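Long-range contacts in putative oxidoreductase molybdopterin-binding subunit (Sulfolobus tokodaii, PDB 4ZOH), which probably forms the large, molybdenum-bearing subunit of an aldehyde or xanthine oxidase-type oxidoreductase, binding pterin cytosine dinucleotide next to the molybdenum: residues 134-138 with 374-378; 256-260 with 337-342. One frame throughout, in Å; residues are numbered along the deposited sequence.

Contact 1 of 2, residues 134-138 with 374-378; sequences RWKGG and NIFGV
Phe376 turns a ring face to the side chain of Trp135 and makes the largest share of this surface contact. The indole points an edge of its six-membered ring at the phenyl face, a T-shaped pair with centroids 5.7 Å apart and planes at 80°. The same phenyl face also receives the Trp135 methylene: CB stands 4.1 Å from the Phe376 ring centroid, offset toward the rim, in a CH-pi contact. Ile375 CG2 covers the other face, so the ring is sandwiched between a strand residue and its own neighbour. Its outer end slips in against the strand backbone, with Phe376 CE1 3.5 Å from Trp135 O. CG of Phe376 lies anti to its carbonyl carbon (chi1 -74°), which turns the ring back from the turn toward the strand.

Farther along, Gly137 takes part through its backbone, its CA-H directed at Ile375 O (CA to O 3.4 Å). Ile375 O also accepts from a water 2.7 Å away, and the water in turn accepts from Gly138 N. The Ile375 CG1-CD1 arm rests on the backbone of Gly138.

Asn374 positions the aromatic from the second shell. Asn374 OD1 accepts from Phe376 N at 2.8 Å and from Val378 N at 2.9 Å, the two donors arriving from opposite faces of the amide plane, while ND2 is bonded to Arg303 O and Tyr380 OH. Tyr131 OH binds Trp135 NE1, and Val302 of helix 288-304 touches both aromatic side chains. The result is an Asx turn combined with a type I beta turn, spanning Asn374 to Gly377, whose corner residues pack on strand 129-138, an outermost strand of its mixed sheet within this chain.

Contact 2 of 2, residues 256-260 with 337-342; sequences RDKKL and PEGIYF
Arg256 and Pro337 cross at about a right angle where strand 254-266 meets helix 336-353 of the molybdopterin-binding domain, with Pro337 CG over one face of the guanidinium, 3.4 Å from Arg256 CZ. A bend at chi2 (-72°) folds the arginine toward the helix, where CD packs against the Glu338 carboxylate. The guanidinium and carboxylate planes are 36° apart; Glu338 OE1, well out of the guanidinium plane and 4.0 Å from Arg256 NE, makes a long, purely electrostatic pair, while a water accepting from Arg256 NH1 bridges to Glu338 OE2. The Arg256 side chain, about 8 Å from the bound pterin cytosine dinucleotide and from the molybdenum, is further fixed by Arg332 O and Gln617 OE1.

Bent at its end, Lys258 donates through NZ to Glu338 OE2 at 2.8 Å, on its anti side, and to Arg256 O at 2.9 Å, and pairs with Glu294. Farther along, Leu260 CB sits almost centrally over the Phe342 ring, 3.7 Å from its centroid and 6° off the normal, while Lys258 O faces the ring edge, 3.4 Å from Phe342 CZ.

Two cations thus share the buried Glu338 carboxylate in a salt-bridge network, which would be expected to keep it ionised.

Overall arrangement
Followed from the N terminus, strand 129-138 comes first, supplying 134-138, and the chain then runs through strand 149-161 to strand 254-266, where 256-260 lies. Strand 272-282, helix 288-304 and strand 313-321 follow before helix 336-353 closes the smaller loop at contact 2. The larger loop closes later, when the turn 374-378 returns to strand 129-138, an outer strand of the sheet, in contact 1, so the one closure encloses the other. Both reach the same five-stranded sheet, with centres about 17 Å apart and nearest atoms about 8 Å apart. Contact 2 joins a helix to the sheet's interior; contact 1 joins a surface turn to its margin, and helix 288-304 touches both.

Contact 1 of 2, residues 134-138 with 374-378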
loop_
_atom_site.group_PDB
_atom_site.type_symbol
_atom_site.label_atom_id
_atom_site.label_comp_id
_atom_site.label_asym_id
_atom_site.label_seq_id
_atom_site.Cartn_x
_atom_site.Cartn_y
_atom_site.Cartn_z
ATOM N N ARG A 134 -35.180 33.567 17.908
ATOM C CA ARG A 134 -35.649 34.788 17.274
ATOM C C ARG A 134 -34.450 35.684 17.228
ATOM O O ARG A 134 -33.826 35.931 18.245
ATOM C CB ARG A 134 -36.807 35.372 18.129
ATOM C CG ARG A 134 -37.513 36.589 17.576
ATOM C CD ARG A 134 -38.997 36.614 17.940
ATOM N NE ARG A 134 -39.728 37.157 16.800
ATOM C CZ ARG A 134 -40.759 36.581 16.189
ATOM N NH1 ARG A 134 -41.284 35.450 16.628
ATOM N NH2 ARG A 134 -41.298 37.168 15.133
ATOM N N TRP A 135 -34.057 36.142 16.043
ATOM C CA TRP A 135 -32.882 37.008 15.925
ATOM C C TRP A 135 -33.343 38.460 15.781
ATOM O O TRP A 135 -34.067 38.770 14.836
ATOM C CB TRP A 135 -32.041 36.615 14.688
ATOM C CG TRP A 135 -31.223 35.328 14.884
ATOM C CD1 TRP A 135 -31.722 34.050 15.116
ATOM C CD2 TRP A 135 -29.793 35.204 14.859
ATOM N NE1 TRP A 135 -30.677 33.169 15.273
ATOM C CE2 TRP A 135 -29.488 33.842 15.110
ATOM C CE3 TRP A 135 -28.734 36.112 14.649
ATOM C CZ2 TRP A 135 -28.164 33.370 15.168
ATOM C CZ3 TRP A 135 -27.435 35.663 14.706
ATOM C CH2 TRP A 135 -27.145 34.295 14.969
ATOM N N LYS A 136 -32.799 39.333 16.633
ATOM C CA LYS A 136 -33.215 40.705 16.756
ATOM C C LYS A 136 -31.996 41.562 16.802
ATOM O O LYS A 136 -31.007 41.257 17.472
ATOM C CB LYS A 136 -34.053 40.940 18.059
ATOM C CG LYS A 136 -35.462 40.340 18.055
ATOM C CD LYS A 136 -36.208 40.449 19.396
ATOM C CE LYS A 136 -37.625 39.882 19.253
ATOM N NZ LYS A 136 -38.567 40.124 20.407
ATOM N N GLY A 137 -32.082 42.688 16.120
ATOM C CA GLY A 137 -31.025 43.668 16.249
ATOM C C GLY A 137 -31.495 45.035 15.823
ATOM O O GLY A 137 -32.532 45.171 15.100
ATOM N N GLY A 138 -30.725 46.045 16.273
ATOM C CA GLY A 138 -31.033 47.448 15.993
ATOM C C GLY A 138 -32.412 47.771 16.537
ATOM O O GLY A 138 -32.734 47.351 17.630
ATOM N N ASN A 374 -22.484 44.768 11.944
ATOM C CA ASN A 374 -23.864 44.645 11.464
ATOM C C ASN A 374 -24.858 44.467 12.640
ATOM O O ASN A 374 -24.468 44.276 13.796
ATOM C CB ASN A 374 -24.008 43.602 10.301
ATOM C CG ASN A 374 -24.316 42.129 10.754
ATOM O OD1 ASN A 374 -24.502 41.814 11.926
ATOM N ND2 ASN A 374 -24.328 41.207 9.773
ATOM N N ILE A 375 -26.122 44.459 12.276
ATOM C CA ILE A 375 -27.244 44.483 13.149
ATOM C C ILE A 375 -27.330 43.220 14.004
ATOM O O ILE A 375 -27.860 43.263 15.152
ATOM C CB ILE A 375 -28.501 44.792 12.285
ATOM C CG1 ILE A 375 -29.350 45.889 12.894
ATOM C CG2 ILE A 375 -29.371 43.583 11.988
ATOM C CD1 ILE A 375 -28.610 47.162 13.206
ATOM N N PHE A 376 -26.798 42.103 13.474
ATOM C CA PHE A 376 -26.844 40.834 14.177
ATOM C C PHE A 376 -25.509 40.511 14.799
ATOM O O PHE A 376 -25.222 39.346 15.091
ATOM C CB PHE A 376 -27.326 39.706 13.263
ATOM C CG PHE A 376 -28.800 39.734 12.970
ATOM C CD1 PHE A 376 -29.718 40.160 13.932
ATOM C CD2 PHE A 376 -29.295 39.271 11.726
ATOM C CE1 PHE A 376 -31.095 40.160 13.647
ATOM C CE2 PHE A 376 -30.657 39.287 11.432
ATOM C CZ PHE A 376 -31.566 39.713 12.408
ATOM N N GLY A 377 -24.668 41.530 14.934
ATOM C CA GLY A 377 -23.408 41.425 15.652
ATOM C C GLY A 377 -22.176 40.973 14.864
ATOM O O GLY A 377 -21.116 40.772 15.467
ATOM N N VAL A 378 -22.271 40.816 13.532
ATOM C CA VAL A 378 -21.051 40.416 12.760
ATOM C C VAL A 378 -20.166 41.655 12.536
ATOM O O VAL A 378 -20.602 42.643 11.946
ATOM C CB VAL A 378 -21.415 39.843 11.384
ATOM C CG1 VAL A 378 -20.179 39.203 10.746
ATOM C CG2 VAL A 378 -22.584 38.886 11.494
HETATM O O HOH W 1 -28.097 45.414 16.749
#

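Contact 2 of 2, residues 256-260 with 337-342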
loop_
_atom_site.group_PDB
_atom_site.type_symbol
_atom_site.label_atom_id
_atom_site.label_comp_id
_atom_site.label_asym_id
_atom_site.label_seq_id
_atom_site.Cartn_x
_atom_site.Cartn_y
_atom_site.Cartn_z
ATOM N N ARG A 256 -27.837 23.672 1.421
ATOM C CA ARG A 256 -28.780 24.800 1.150
ATOM C C ARG A 256 -30.183 24.510 1.791
ATOM O O ARG A 256 -30.236 24.347 2.992
ATOM C CB ARG A 256 -28.887 25.149 -0.359
ATOM C CG ARG A 256 -27.539 25.561 -0.959
ATOM C CD ARG A 256 -26.958 26.929 -0.564
ATOM N NE ARG A 256 -25.883 27.287 -1.535
ATOM C CZ ARG A 256 -24.565 27.093 -1.353
ATOM N NH1 ARG A 256 -24.082 26.632 -0.192
ATOM N NH2 ARG A 256 -23.685 27.459 -2.301
ATOM N N ASP A 257 -31.252 24.549 1.000
ATOM C CA ASP A 257 -32.598 24.147 1.374
ATOM C C ASP A 257 -33.095 25.029 2.561
ATOM O O ASP A 257 -33.291 24.513 3.678
ATOM C CB ASP A 257 -32.653 22.617 1.721
ATOM C CG ASP A 257 -34.028 22.058 1.546
ATOM O OD1 ASP A 257 -34.879 22.892 1.210
ATOM O OD2 ASP A 257 -34.324 20.821 1.680
ATOM N N LYS A 258 -33.193 26.343 2.321
ATOM C CA LYS A 258 -33.721 27.346 3.265
ATOM C C LYS A 258 -34.733 28.293 2.610
ATOM O O LYS A 258 -34.575 28.664 1.455
ATOM C CB LYS A 258 -32.604 28.132 3.937
ATOM C CG LYS A 258 -31.560 27.247 4.552
ATOM C CD LYS A 258 -30.432 28.036 5.116
ATOM C CE LYS A 258 -29.554 27.081 5.912
ATOM N NZ LYS A 258 -28.982 26.068 4.937
ATOM N N LYS A 259 -35.762 28.670 3.364
ATOM C CA LYS A 259 -36.900 29.501 2.925
ATOM C C LYS A 259 -36.962 30.767 3.776
ATOM O O LYS A 259 -36.924 30.680 5.036
ATOM C CB LYS A 259 -38.201 28.711 3.150
ATOM C CG LYS A 259 -39.404 29.189 2.335
ATOM C CD LYS A 259 -40.712 28.525 2.754
ATOM C CE LYS A 259 -41.110 27.526 1.725
ATOM N NZ LYS A 259 -42.536 27.231 1.961
ATOM N N LEU A 260 -37.058 31.939 3.139
ATOM C CA LEU A 260 -37.303 33.189 3.902
ATOM C C LEU A 260 -38.661 33.800 3.566
ATOM O O LEU A 260 -38.918 34.128 2.386
ATOM C CB LEU A 260 -36.196 34.223 3.703
ATOM C CG LEU A 260 -36.340 35.450 4.570
ATOM C CD1 LEU A 260 -36.027 35.120 6.024
ATOM C CD2 LEU A 260 -35.360 36.508 4.066
ATOM N N PRO A 337 -24.209 31.700 1.478
ATOM C CA PRO A 337 -24.860 31.947 0.201
ATOM C C PRO A 337 -26.364 32.248 0.370
ATOM O O PRO A 337 -26.921 33.154 -0.329
ATOM C CB PRO A 337 -24.700 30.622 -0.546
ATOM C CG PRO A 337 -23.471 30.058 0.008
ATOM C CD PRO A 337 -23.417 30.439 1.436
ATOM N N GLU A 338 -27.036 31.450 1.195
ATOM C CA GLU A 338 -28.477 31.652 1.404
ATOM C C GLU A 338 -28.777 33.069 1.934
ATOM O O GLU A 338 -29.613 33.764 1.401
ATOM C CB GLU A 338 -29.028 30.586 2.334
ATOM C CG GLU A 338 -28.842 29.160 1.815
ATOM C CD GLU A 338 -27.536 28.513 2.297
ATOM O OE1 GLU A 338 -26.423 29.046 2.004
ATOM O OE2 GLU A 338 -27.604 27.427 2.961
ATOM N N GLY A 339 -28.064 33.475 2.955
ATOM C CA GLY A 339 -28.232 34.797 3.588
ATOM C C GLY A 339 -27.959 35.987 2.635
ATOM O O GLY A 339 -28.788 36.880 2.560
ATOM N N ILE A 340 -26.769 36.039 1.994
ATOM C CA ILE A 340 -26.481 37.001 0.901
ATOM C C ILE A 340 -27.527 36.904 -0.247
ATOM O O ILE A 340 -28.026 37.922 -0.700
ATOM C CB ILE A 340 -25.016 36.891 0.399
ATOM C CG1 ILE A 340 -24.024 37.161 1.519
ATOM C CG2 ILE A 340 -24.745 37.746 -0.882
ATOM C CD1 ILE A 340 -24.285 38.494 2.240
ATOM N N TYR A 341 -27.916 35.699 -0.668
ATOM C CA TYR A 341 -28.930 35.549 -1.687
ATOM C C TYR A 341 -30.241 36.254 -1.257
ATOM O O TYR A 341 -30.858 36.989 -2.067
ATOM C CB TYR A 341 -29.201 34.082 -1.945
ATOM C CG TYR A 341 -30.506 33.721 -2.671
ATOM C CD1 TYR A 341 -30.618 33.801 -4.048
ATOM C CD2 TYR A 341 -31.634 33.230 -1.953
ATOM C CE1 TYR A 341 -31.819 33.447 -4.713
ATOM C CE2 TYR A 341 -32.818 32.876 -2.606
ATOM C CZ TYR A 341 -32.922 32.976 -3.989
ATOM O OH TYR A 341 -34.137 32.560 -4.668
ATOM N N PHE A 342 -30.676 35.987 0.001
ATOM C CA PHE A 342 -31.843 36.642 0.532
ATOM C C PHE A 342 -31.764 38.171 0.495
ATOM O O PHE A 342 -32.660 38.767 -0.111
ATOM C CB PHE A 342 -32.245 36.070 1.917
ATOM C CG PHE A 342 -32.749 34.609 1.856
ATOM C CD1 PHE A 342 -33.621 34.208 0.899
ATOM C CD2 PHE A 342 -32.307 33.672 2.773
ATOM C CE1 PHE A 342 -34.092 32.890 0.853
ATOM C CE2 PHE A 342 -32.770 32.372 2.752
ATOM C CZ PHE A 342 -33.635 31.961 1.781
HETATM O O HOH W 2 -25.227 26.167 2.447
#